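Local coordinates for protein adenylosuccinate lyase (PDB 4EEI) that probably splits adenylosuccinate into AMP and fumarate, and releases fumarate from a second succinylated intermediate of purine synthesis, at residues Ser100-Ser103 and Leu104-Arg107; Met280-Met283 and Leu284-His287; Val288-Ala291 and Leu292-Val296; Ser307-Arg310 and Phe311-Asp315. One frame throughout, in Å; residues are numbered along the deposited sequence.

Contact 1 of 4, residues Ser100-Ser103 and Leu104-Arg107; sequences SALS and LQIR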
loop_
_atom_site.group_PDB
_atom_site.type_symbol
_atom_site.label_atom_id
_atom_site.label_comp_id
_atom_site.label_asym_id
_atom_site.label_seq_id
_atom_site.Cartn_x
_atom_site.Cartn_y
_atom_site.Cartn_z
ATOM N N SER B 100 -13.103 13.964 20.214
ATOM C CA SER B 100 -13.374 15.385 20.062
ATOM C C SER B 100 -12.097 16.195 20.272
ATOM O O SER B 100 -11.835 17.164 19.558
ATOM C CB SER B 100 -14.488 15.829 21.013
ATOM O OG SER B 100 -15.715 15.210 20.658
ATOM N N ALA B 101 -11.277 15.784 21.233
ATOM C CA ALA B 101 -10.026 16.483 21.477
ATOM C C ALA B 101 -9.059 16.223 20.328
ATOM O O ALA B 101 -8.277 17.095 19.957
ATOM C CB ALA B 101 -9.422 16.068 22.814
ATOM N N LEU B 102 -9.115 15.023 19.760
ATOM C CA LEU B 102 -8.250 14.690 18.625
ATOM C C LEU B 102 -8.573 15.596 17.444
ATOM O O LEU B 102 -7.680 16.012 16.716
ATOM C CB LEU B 102 -8.438 13.224 18.233
ATOM C CG LEU B 102 -7.678 12.716 17.016
ATOM C CD1 LEU B 102 -6.187 12.921 17.211
ATOM C CD2 LEU B 102 -7.979 11.240 16.813
ATOM N N SER B 103 -9.853 15.914 17.263
ATOM C CA SER B 103 -10.243 16.831 16.191
ATOM C C SER B 103 -9.619 18.195 16.382
ATOM O O SER B 103 -9.278 18.862 15.405
ATOM C CB SER B 103 -11.759 16.974 16.103
ATOM O OG SER B 103 -12.337 15.769 15.647
ATOM N N LEU B 104 -9.492 18.624 17.637
ATOM C CA LEU B 104 -8.878 19.916 17.925
ATOM C C LEU B 104 -7.383 19.894 17.584
ATOM O O LEU B 104 -6.850 20.866 17.043
ATOM C CB LEU B 104 -9.096 20.321 19.386
ATOM C CG LEU B 104 -10.525 20.341 19.940
ATOM C CD1 LEU B 104 -10.542 20.861 21.365
ATOM C CD2 LEU B 104 -11.445 21.180 19.066
ATOM N N GLN B 105 -6.706 18.791 17.895
ATOM C CA GLN B 105 -5.299 18.647 17.516
ATOM C C GLN B 105 -5.132 18.627 16.002
ATOM O O GLN B 105 -4.217 19.255 15.465
ATOM C CB GLN B 105 -4.705 17.367 18.111
ATOM C CG GLN B 105 -4.501 17.415 19.612
ATOM C CD GLN B 105 -4.083 16.075 20.163
ATOM O OE1 GLN B 105 -4.874 15.130 20.183
ATOM N NE2 GLN B 105 -2.822 15.971 20.580
ATOM N N ILE B 106 -6.003 17.898 15.313
ATOM C CA ILE B 106 -5.926 17.836 13.856
ATOM C C ILE B 106 -6.195 19.221 13.249
ATOM O O ILE B 106 -5.532 19.644 12.307
ATOM C CB ILE B 106 -6.902 16.791 13.277
ATOM C CG1 ILE B 106 -6.489 15.378 13.707
ATOM C CG2 ILE B 106 -6.928 16.877 11.763
ATOM C CD1 ILE B 106 -7.530 14.285 13.341
ATOM N N ARG B 107 -7.166 19.931 13.807
ATOM C CA ARG B 107 -7.496 21.270 13.334
ATOM C C ARG B 107 -6.303 22.210 13.432
ATOM O O ARG B 107 -5.985 22.954 12.489
ATOM C CB ARG B 107 -8.678 21.805 14.154
ATOM C CG ARG B 107 -9.022 23.254 13.935
ATOM C CD ARG B 107 -8.748 24.008 15.215
ATOM N NE ARG B 107 -9.919 24.166 16.057
ATOM C CZ ARG B 107 -9.882 24.287 17.383
ATOM N NH1 ARG B 107 -8.733 24.231 18.040
ATOM N NH2 ARG B 107 -11.008 24.435 18.054
#

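Contact 2 of 4, residues Met280-Met283 and Leu284-His287; sequences MARM and LRSH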
loop_
_atom_site.group_PDB
_atom_site.type_symbol
_atom_site.label_atom_id
_atom_site.label_comp_id
_atom_site.label_asym_id
_atom_site.label_seq_id
_atom_site.Cartn_x
_atom_site.Cartn_y
_atom_site.Cartn_z
ATOM N N MET B 280 10.594 11.659 2.160
ATOM C CA MET B 280 9.457 12.132 2.941
ATOM C C MET B 280 8.154 11.756 2.265
ATOM O O MET B 280 7.193 11.356 2.927
ATOM C CB MET B 280 9.536 13.646 3.127
ATOM C CG MET B 280 10.774 14.096 3.878
ATOM S SD MET B 280 10.791 13.502 5.586
ATOM C CE MET B 280 12.420 14.066 6.086
ATOM N N ALA B 281 8.121 11.868 0.943
ATOM C CA ALA B 281 6.922 11.515 0.189
ATOM C C ALA B 281 6.565 10.041 0.355
ATOM O O ALA B 281 5.384 9.699 0.470
ATOM C CB ALA B 281 7.095 11.857 -1.285
ATOM N N ARG B 282 7.572 9.168 0.341
ATOM C CA ARG B 282 7.320 7.735 0.518
ATOM C C ARG B 282 6.673 7.452 1.871
ATOM O O ARG B 282 5.806 6.583 1.985
ATOM C CB ARG B 282 8.613 6.924 0.368
ATOM C CG ARG B 282 9.185 6.930 -1.036
ATOM C CD ARG B 282 10.467 6.124 -1.166
ATOM N NE ARG B 282 11.050 6.389 -2.479
ATOM C CZ ARG B 282 12.348 6.429 -2.748
ATOM N NH1 ARG B 282 13.250 6.179 -1.798
ATOM N NH2 ARG B 282 12.740 6.715 -3.983
ATOM N N MET B 283 7.130 8.180 2.888
ATOM C CA MET B 283 6.588 8.038 4.235
ATOM C C MET B 283 5.114 8.435 4.290
ATOM O O MET B 283 4.290 7.702 4.831
ATOM C CB MET B 283 7.382 8.890 5.232
ATOM C CG MET B 283 8.817 8.441 5.466
ATOM S SD MET B 283 8.945 6.765 6.134
ATOM C CE MET B 283 7.721 6.822 7.456
ATOM N N LEU B 284 4.790 9.598 3.727
ATOM C CA LEU B 284 3.423 10.125 3.718
ATOM C C LEU B 284 2.500 9.186 2.972
ATOM O O LEU B 284 1.357 8.946 3.383
ATOM C CB LEU B 284 3.392 11.517 3.074
ATOM C CG LEU B 284 4.077 12.626 3.873
ATOM C CD1 LEU B 284 4.232 13.881 3.009
ATOM C CD2 LEU B 284 3.240 12.951 5.114
ATOM N N ARG B 285 3.001 8.633 1.874
ATOM C CA ARG B 285 2.209 7.721 1.070
ATOM C C ARG B 285 1.920 6.434 1.842
ATOM O O ARG B 285 0.855 5.836 1.687
ATOM C CB ARG B 285 2.935 7.434 -0.251
ATOM C CG ARG B 285 2.247 6.426 -1.147
ATOM C CD ARG B 285 2.747 6.523 -2.596
ATOM N NE ARG B 285 4.196 6.358 -2.731
ATOM C CZ ARG B 285 5.033 7.350 -3.036
ATOM N NH1 ARG B 285 4.562 8.576 -3.226
ATOM N NH2 ARG B 285 6.339 7.123 -3.153
ATOM N N SER B 286 2.856 6.023 2.694
ATOM C CA SER B 286 2.685 4.776 3.457
ATOM C C SER B 286 1.536 4.854 4.470
ATOM O O SER B 286 0.973 3.832 4.872
ATOM C CB SER B 286 3.998 4.409 4.174
ATOM O OG SER B 286 4.209 5.235 5.306
ATOM N N HIS B 287 1.185 6.068 4.883
ATOM C CA HIS B 287 0.154 6.245 5.907
ATOM C C HIS B 287 -1.259 6.069 5.382
ATOM O O HIS B 287 -2.186 5.846 6.167
ATOM C CB HIS B 287 0.261 7.639 6.529
ATOM C CG HIS B 287 1.535 7.883 7.269
ATOM N ND1 HIS B 287 2.025 9.147 7.496
ATOM C CD2 HIS B 287 2.420 7.027 7.852
ATOM C CE1 HIS B 287 3.156 9.070 8.179
ATOM N NE2 HIS B 287 3.410 7.792 8.411
#

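Contact 3 of 4, residues Val288-Ala291 and Leu292-Val296; sequences VSIA and LENCV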
loop_
_atom_site.group_PDB
_atom_site.type_symbol
_atom_site.label_atom_id
_atom_site.label_comp_id
_atom_site.label_asym_id
_atom_site.label_seq_id
_atom_site.Cartn_x
_atom_site.Cartn_y
_atom_site.Cartn_z
ATOM N N VAL B 288 -1.435 6.221 4.070
ATOM C CA VAL B 288 -2.761 6.128 3.476
ATOM C C VAL B 288 -3.422 4.782 3.779
ATOM O O VAL B 288 -4.575 4.735 4.193
ATOM C CB VAL B 288 -2.738 6.393 1.951
ATOM C CG1 VAL B 288 -4.107 6.192 1.370
ATOM C CG2 VAL B 288 -2.252 7.824 1.668
ATOM N N SER B 289 -2.694 3.688 3.590
ATOM C CA SER B 289 -3.262 2.367 3.854
ATOM C C SER B 289 -3.620 2.184 5.331
ATOM O O SER B 289 -4.624 1.555 5.655
ATOM C CB SER B 289 -2.295 1.271 3.417
ATOM O OG SER B 289 -1.116 1.323 4.191
ATOM N N ILE B 290 -2.798 2.722 6.226
ATOM C CA ILE B 290 -3.101 2.642 7.656
ATOM C C ILE B 290 -4.446 3.311 7.939
ATOM O O ILE B 290 -5.309 2.745 8.622
ATOM C CB ILE B 290 -2.019 3.323 8.531
ATOM C CG1 ILE B 290 -0.635 2.751 8.229
ATOM C CG2 ILE B 290 -2.330 3.118 9.991
ATOM C CD1 ILE B 290 0.528 3.543 8.896
ATOM N N ALA B 291 -4.630 4.506 7.386
ATOM C CA ALA B 291 -5.848 5.272 7.619
ATOM C C ALA B 291 -7.055 4.533 7.085
ATOM O O ALA B 291 -8.106 4.513 7.730
ATOM C CB ALA B 291 -5.750 6.633 6.978
ATOM N N LEU B 292 -6.914 3.932 5.902
ATOM C CA LEU B 292 -8.039 3.221 5.278
ATOM C C LEU B 292 -8.415 1.985 6.089
ATOM O O LEU B 292 -9.606 1.693 6.300
ATOM C CB LEU B 292 -7.688 2.814 3.841
ATOM C CG LEU B 292 -7.537 3.965 2.843
ATOM C CD1 LEU B 292 -7.061 3.434 1.494
ATOM C CD2 LEU B 292 -8.879 4.682 2.681
ATOM N N GLU B 293 -7.400 1.247 6.537
ATOM C CA GLU B 293 -7.648 0.059 7.369
ATOM C C GLU B 293 -8.253 0.415 8.730
ATOM O O GLU B 293 -9.087 -0.329 9.255
ATOM C CB GLU B 293 -6.364 -0.764 7.537
ATOM C CG GLU B 293 -5.878 -1.380 6.222
ATOM C CD GLU B 293 -4.556 -2.133 6.338
ATOM O OE1 GLU B 293 -4.285 -2.734 7.398
ATOM O OE2 GLU B 293 -3.794 -2.135 5.347
ATOM N N ASN B 294 -7.833 1.538 9.304
ATOM C CA ASN B 294 -8.391 2.008 10.577
ATOM C C ASN B 294 -9.886 2.308 10.532
ATOM O O ASN B 294 -10.520 2.456 11.582
ATOM C CB ASN B 294 -7.651 3.254 11.077
ATOM C CG ASN B 294 -6.341 2.926 11.773
ATOM O OD1 ASN B 294 -6.057 1.768 12.091
ATOM N ND2 ASN B 294 -5.541 3.960 12.037
ATOM N N CYS B 295 -10.447 2.428 9.328
ATOM C CA CYS B 295 -11.885 2.667 9.181
ATOM C C CYS B 295 -12.718 1.461 9.588
ATOM O O CYS B 295 -13.847 1.607 10.072
ATOM C CB CYS B 295 -12.236 3.001 7.730
ATOM S SG CYS B 295 -11.647 4.604 7.175
ATOM N N VAL B 296 -12.181 0.266 9.361
ATOM C CA VAL B 296 -12.979 -0.958 9.518
ATOM C C VAL B 296 -13.033 -1.410 10.977
ATOM O O VAL B 296 -12.447 -2.436 11.350
ATOM C CB VAL B 296 -12.447 -2.080 8.600
ATOM C CG1 VAL B 296 -13.444 -3.238 8.529
ATOM C CG2 VAL B 296 -12.198 -1.509 7.206
#

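Contact 4 of 4, residues Ser307-Arg310 and Phe311-Asp315; sequences SAER and FYLPD. With AMP (adenosine monophosphate), chain O; EDO (1,2-ethanediol), chain Q.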
loop_
_atom_site.group_PDB
_atom_site.type_symbol
_atom_site.label_atom_id
_atom_site.label_comp_id
_atom_site.label_asym_id
_atom_site.label_seq_id
_atom_site.Cartn_x
_atom_site.Cartn_y
_atom_site.Cartn_z
ATOM N N SER B 307 -3.571 2.736 18.820
ATOM C CA SER B 307 -2.104 2.606 18.800
ATOM C C SER B 307 -1.542 3.076 17.462
ATOM O O SER B 307 -0.536 3.787 17.409
ATOM C CB SER B 307 -1.691 1.159 19.039
ATOM O OG SER B 307 -2.329 0.302 18.108
ATOM N N ALA B 308 -2.190 2.684 16.378
ATOM C CA ALA B 308 -1.741 3.112 15.047
ATOM C C ALA B 308 -1.728 4.629 14.922
ATOM O O ALA B 308 -0.739 5.215 14.472
ATOM C CB ALA B 308 -2.603 2.495 13.967
ATOM N N GLU B 309 -2.822 5.269 15.322
ATOM C CA GLU B 309 -2.916 6.725 15.243
ATOM C C GLU B 309 -1.863 7.432 16.089
ATOM O O GLU B 309 -1.369 8.497 15.708
ATOM C CB GLU B 309 -4.345 7.192 15.598
ATOM C CG GLU B 309 -5.340 6.863 14.483
ATOM C CD GLU B 309 -6.810 6.993 14.880
ATOM O OE1 GLU B 309 -7.115 7.141 16.085
ATOM O OE2 GLU B 309 -7.670 6.931 13.971
ATOM N N ARG B 310 -1.504 6.850 17.233
ATOM C CA ARG B 310 -0.485 7.465 18.091
ATOM C C ARG B 310 0.868 7.552 17.402
ATOM O O ARG B 310 1.659 8.434 17.703
ATOM C CB ARG B 310 -0.316 6.667 19.389
ATOM C CG ARG B 310 -1.517 6.680 20.342
ATOM C CD ARG B 310 -1.153 5.902 21.608
ATOM N NE ARG B 310 -2.315 5.559 22.420
ATOM C CZ ARG B 310 -2.786 6.299 23.420
ATOM N NH1 ARG B 310 -2.199 7.442 23.748
ATOM N NH2 ARG B 310 -3.851 5.887 24.098
ATOM N N PHE B 311 1.144 6.626 16.491
ATOM C CA PHE B 311 2.383 6.667 15.712
ATOM C C PHE B 311 2.250 7.561 14.488
ATOM O O PHE B 311 3.026 8.495 14.304
ATOM C CB PHE B 311 2.755 5.272 15.201
ATOM C CG PHE B 311 3.434 4.397 16.222
ATOM C CD1 PHE B 311 4.797 4.498 16.444
ATOM C CD2 PHE B 311 2.712 3.445 16.924
ATOM C CE1 PHE B 311 5.420 3.670 17.372
ATOM C CE2 PHE B 311 3.330 2.610 17.837
ATOM C CZ PHE B 311 4.677 2.727 18.067
ATOM N N TYR B 312 1.282 7.262 13.630
ATOM C CA TYR B 312 1.303 7.860 12.295
ATOM C C TYR B 312 0.755 9.285 12.195
ATOM O O TYR B 312 1.171 10.031 11.315
ATOM C CB TYR B 312 0.670 6.929 11.245
ATOM C CG TYR B 312 -0.791 7.185 10.959
ATOM C CD1 TYR B 312 -1.180 8.116 10.002
ATOM C CD2 TYR B 312 -1.782 6.477 11.623
ATOM C CE1 TYR B 312 -2.519 8.342 9.727
ATOM C CE2 TYR B 312 -3.129 6.700 11.357
ATOM C CZ TYR B 312 -3.483 7.635 10.414
ATOM O OH TYR B 312 -4.814 7.865 10.143
ATOM N N LEU B 313 -0.179 9.669 13.061
ATOM C CA LEU B 313 -0.729 11.025 12.960
ATOM C C LEU B 313 0.291 12.122 13.296
ATOM O O LEU B 313 0.442 13.065 12.521
ATOM C CB LEU B 313 -2.011 11.196 13.785
ATOM C CG LEU B 313 -3.268 10.559 13.190
ATOM C CD1 LEU B 313 -4.474 10.797 14.111
ATOM C CD2 LEU B 313 -3.545 11.100 11.792
ATOM N N PRO B 314 1.002 12.015 14.438
ATOM C CA PRO B 314 2.020 13.049 14.654
ATOM C C PRO B 314 3.118 13.001 13.592
ATOM O O PRO B 314 3.691 14.049 13.249
ATOM C CB PRO B 314 2.596 12.688 16.031
ATOM C CG PRO B 314 1.477 11.963 16.730
ATOM C CD PRO B 314 0.853 11.142 15.621
ATOM N N ASP B 315 3.425 11.813 13.077
ATOM C CA ASP B 315 4.457 11.724 12.043
ATOM C C ASP B 315 3.961 12.309 10.735
ATOM O O ASP B 315 4.708 12.960 10.024
ATOM C CB ASP B 315 4.896 10.285 11.799
ATOM C CG ASP B 315 5.755 9.740 12.917
ATOM O OD1 ASP B 315 6.165 10.527 13.795
ATOM O OD2 ASP B 315 6.028 8.522 12.909
HETATM P P AMP O . -3.589 1.834 23.328
HETATM O O1P AMP O . -2.145 1.738 23.748
HETATM O O2P AMP O . -4.126 0.596 22.658
HETATM O O3P AMP O . -3.949 3.123 22.635
HETATM O "O5'" AMP O . -4.396 1.907 24.719
HETATM C "C5'" AMP O . -5.784 2.236 24.738
HETATM C "C4'" AMP O . -6.176 2.708 26.133
HETATM O "O4'" AMP O . -7.566 3.040 26.169
HETATM C "C3'" AMP O . -5.950 1.619 27.168
HETATM O "O3'" AMP O . -5.272 2.181 28.292
HETATM C "C2'" AMP O . -7.334 1.176 27.585
HETATM O "O2'" AMP O . -7.379 0.872 28.980
HETATM C "C1'" AMP O . -8.203 2.377 27.262
HETATM N N9 AMP O . -9.579 1.958 26.905
HETATM C C8 AMP O . -10.113 0.742 27.113
HETATM N N7 AMP O . -11.394 0.692 26.675
HETATM C C5 AMP O . -11.697 1.903 26.174
HETATM C C6 AMP O . -12.882 2.532 25.548
HETATM N N6 AMP O . -14.028 1.836 25.368
HETATM N N1 AMP O . -12.775 3.823 25.167
HETATM C C2 AMP O . -11.640 4.525 25.342
HETATM N N3 AMP O . -10.528 4.017 25.900
HETATM C C4 AMP O . -10.496 2.734 26.330
HETATM C C1 EDO Q . -6.594 8.644 19.567
HETATM O O1 EDO Q . -6.980 7.721 18.548
HETATM C C2 EDO Q . -5.077 8.770 19.570
HETATM O O2 EDO Q . -4.524 7.461 19.415
HETATM O O HOH W 1 -6.688 6.525 11.467
#

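Contact 1 of 4, residues Ser100-Ser103 and Leu104-Arg107
Leu-102 and Ile-106, one helical turn apart, meet through CG of the leucine and CD1 of the isoleucine, 4.0 Å from each other. Two torsions set the leucine branch: CG is trans to the backbone nitrogen (chi1 176°), and chi2 of 58° then directs CD1 to within 3.9 Å of OE1 of Gln-105, the two side chains crossing at about a right angle. Ile-106 reaches back toward the preceding turn, its CG1 lying 3.3 Å from the carbonyl oxygen of Leu-102. That same oxygen accepts the Ile-106 amide, N to O 2.9 Å with a fairly straight N-H (163°), so one oxygen takes the amide and is also covered by CG1. Arg-107 N bonds to Ser-103 O at 2.9 Å, and Gln-105 N to Ala-101 O at 3.1 Å; the approach of Leu-104 N to Ser-100 O is a weak bond.

Farther out, Leu-102, Gln-105 and Ile-106 all lie against Trp-14 of helix 8-14, and Ile-106 also packs on Ile-219 and Leu-222 of helix 217-244. The polar ends are held from outside: Gln-105 NE2 bonds to Ile-13 O, Ser-103 OG to Thr-177 O, and Ser-100 OG to Asp-96 O and Gln-179 N. Serine suits these buried positions because its short hydroxyl can serve a passing main chain while the helix stays closely packed, and beta-branched isoleucine gives a stiff wedge between two helices. Helix 94-131, whose first residues Ser-94, Ser-95 and Ile-98 line the AMP pocket, is thereby packed against helices 8-14, 16-33 and 217-244 of this mainly helical lyase fold.

Contact 2 of 4, residues Met280-Met283 and Leu284-His287
Met-283 meets Ser-286 and His-287 through its carbonyl oxygen, while its flexible side chain, bent at chi2 and chi3, packs on Ile-319 and on Ile-290 of the second subunit. The Ser-286 hydroxyl comes to Met-283 O at a short 2.5 Å, OG to O, because its first torsion (chi1 75°) folds OG back against its own helix; the Ser-286 amide adds only a weak bond. The imidazole of His-287 lies flat beneath: the carbonyl oxygen of Met-283 stands 3.5 Å above the ring plane, over its centre, and ND1 is engaged with Asn-316.

Leu-284 turns its branch back along the helix, CG 3.5 Å from Met-280 O, and its amide donates to that oxygen at 3.1 Å, N to O (164°). Arg-285 donates its amide to Ala-281 O and runs out beside Arg-282, both pointing the same way, with NH2 of Arg-285 3.6 Å from CG of Arg-282 and the two guanidinium planes 65° apart. Their like charges are probably balanced by Glu-234 and by Glu-293 of the second subunit, both salt-bridged to Arg-285, while Arg-282 bonds to Asn-294 of that subunit.

These two turns of helix 272-293 are thus wedged between helix 304-333, which meets Met-280, Met-283 and Leu-284, and helix 217-244, which meets Ala-281, Leu-284 and His-287, with the second subunit against Arg-282 and Met-283.

Contact 3 of 4, residues Val288-Ala291 and Leu292-Val296
Ser-289 O receives the amide of Glu-293 at 2.9 Å, N to O, with the N-H nearly straight at 166°, and the acidic side chain stays close by: CG of Glu-293 comes within 3.2 Å of the same oxygen. From there the glutamate runs extended, its OE2 passing alongside CB of Ser-289. A long acidic chain suits this site, since it can span the interface to a cation of the second subunit, Arg-285.

The next bond repeats the pattern. Asn-294 N donates to Ile-290 O at 2.9 Å, and the amide carbon CG lies 3.3 Å from that oxygen. Ile-290 and Asn-294 run side by side, pointing the same way, with CG2 of the isoleucine 3.9 Å from ND2. The isoleucine has CG2 trans to its backbone nitrogen and CG1 beside it (chi1 -55°), which brings the methyl alongside the amide. The other end of that amide, OD1, also faces the second subunit, at Arg-282.

On another flank, Val-288 and Leu-292 likewise lie alongside each other and point the same way, CG1 to CD1 at 4.0 Å, while the backbone pair Leu-292 N to Val-288 O measures 3.0 Å. Leu-292 then presses on Leu-228 of the third subunit. Small Ala-291 lets Tyr-312, Ala-220 and Ile-223 come in close.

The helix gives way to a type I beta turn from Glu-293 to Val-296, with Val-296 N bonded to Glu-293 O. Residues 288-296 touch all three other subunits, consistent with a place in the central helix bundle of the tetramer, as in the fumarase/aspartase superfamily to which this lyase belongs.

Contact 4 of 4, residues Ser307-Arg310 and Phe311-Asp315
Glu-309 and Tyr-312 share a water that joins carboxylate to phenol: it lies 2.7 Å from Glu-309 OE2 and 2.7 Å from Tyr-312 OH. Arg-216 salt-bridges OE2, and His-305 bonds to OE1. A 1,2-ethanediol, probably from the crystallisation liquor, donates from O1 to Glu-309 OE1 at 2.5 Å. The guanidinium of Arg-310 meets the AMP phosphate at its edge and in plane: NE lies 2.9 Å and NH2 3.1 Å from O3P, so two N-H groups grip one oxygen. Its chain is extended from CG to NE, which carries the charge to the ligand, and NH2 also forms a salt bridge with Asp-68, likely fixing the group's rotation.

Among apolar contacts, CG of Glu-309 lies 3.8 Å from CE2 of Tyr-312, carboxylate and ring planes 52° apart, and CB touches CD1 of Leu-313 from the side. The phenol suits a place where an aromatic body packs on Ile-290 and Ala-291 while its hydroxyl reaches water.

The main chain holds the helix with Tyr-312 N to Ala-308 O, 3.0 Å and almost straight at 173°, and Leu-313 N to Glu-309 O. Pro-314 has no amide hydrogen to give Arg-310 O; its ring CD sits 3.5 Å from that oxygen, and the helix kinks here.

The rings of Phe-311 and Tyr-5 of the second subunit meet, their planes at about 15°, and that tyrosine itself bonds to AMP. AMP held by residues of two subunits marks the shared active site of this tetrameric lyase family.

In the fold
Following the chain from the N terminus, contact 1 comes first, on helix 94-131; contacts 2 and 3 follow on helix 272-293 and contact 4 on helix 304-333. Each lies along a single helix and closes no loop, contact 3 running on from its helix into a turn, and none nests in or crosses another. Contacts 2 and 3 adjoin in sequence. Space then brings distant turns together: Leu-102 of contact 1 packs on Leu-313 of contact 4, CD1 to CD1 at 4.1 Å. Tyr-312 of contact 4 meets both His-287 of contact 2 and Ala-291 and Asn-294 of contact 3. Contact 4 therefore ties all three helices together, while contacts 2, 3 and 4 also touch the second subunit.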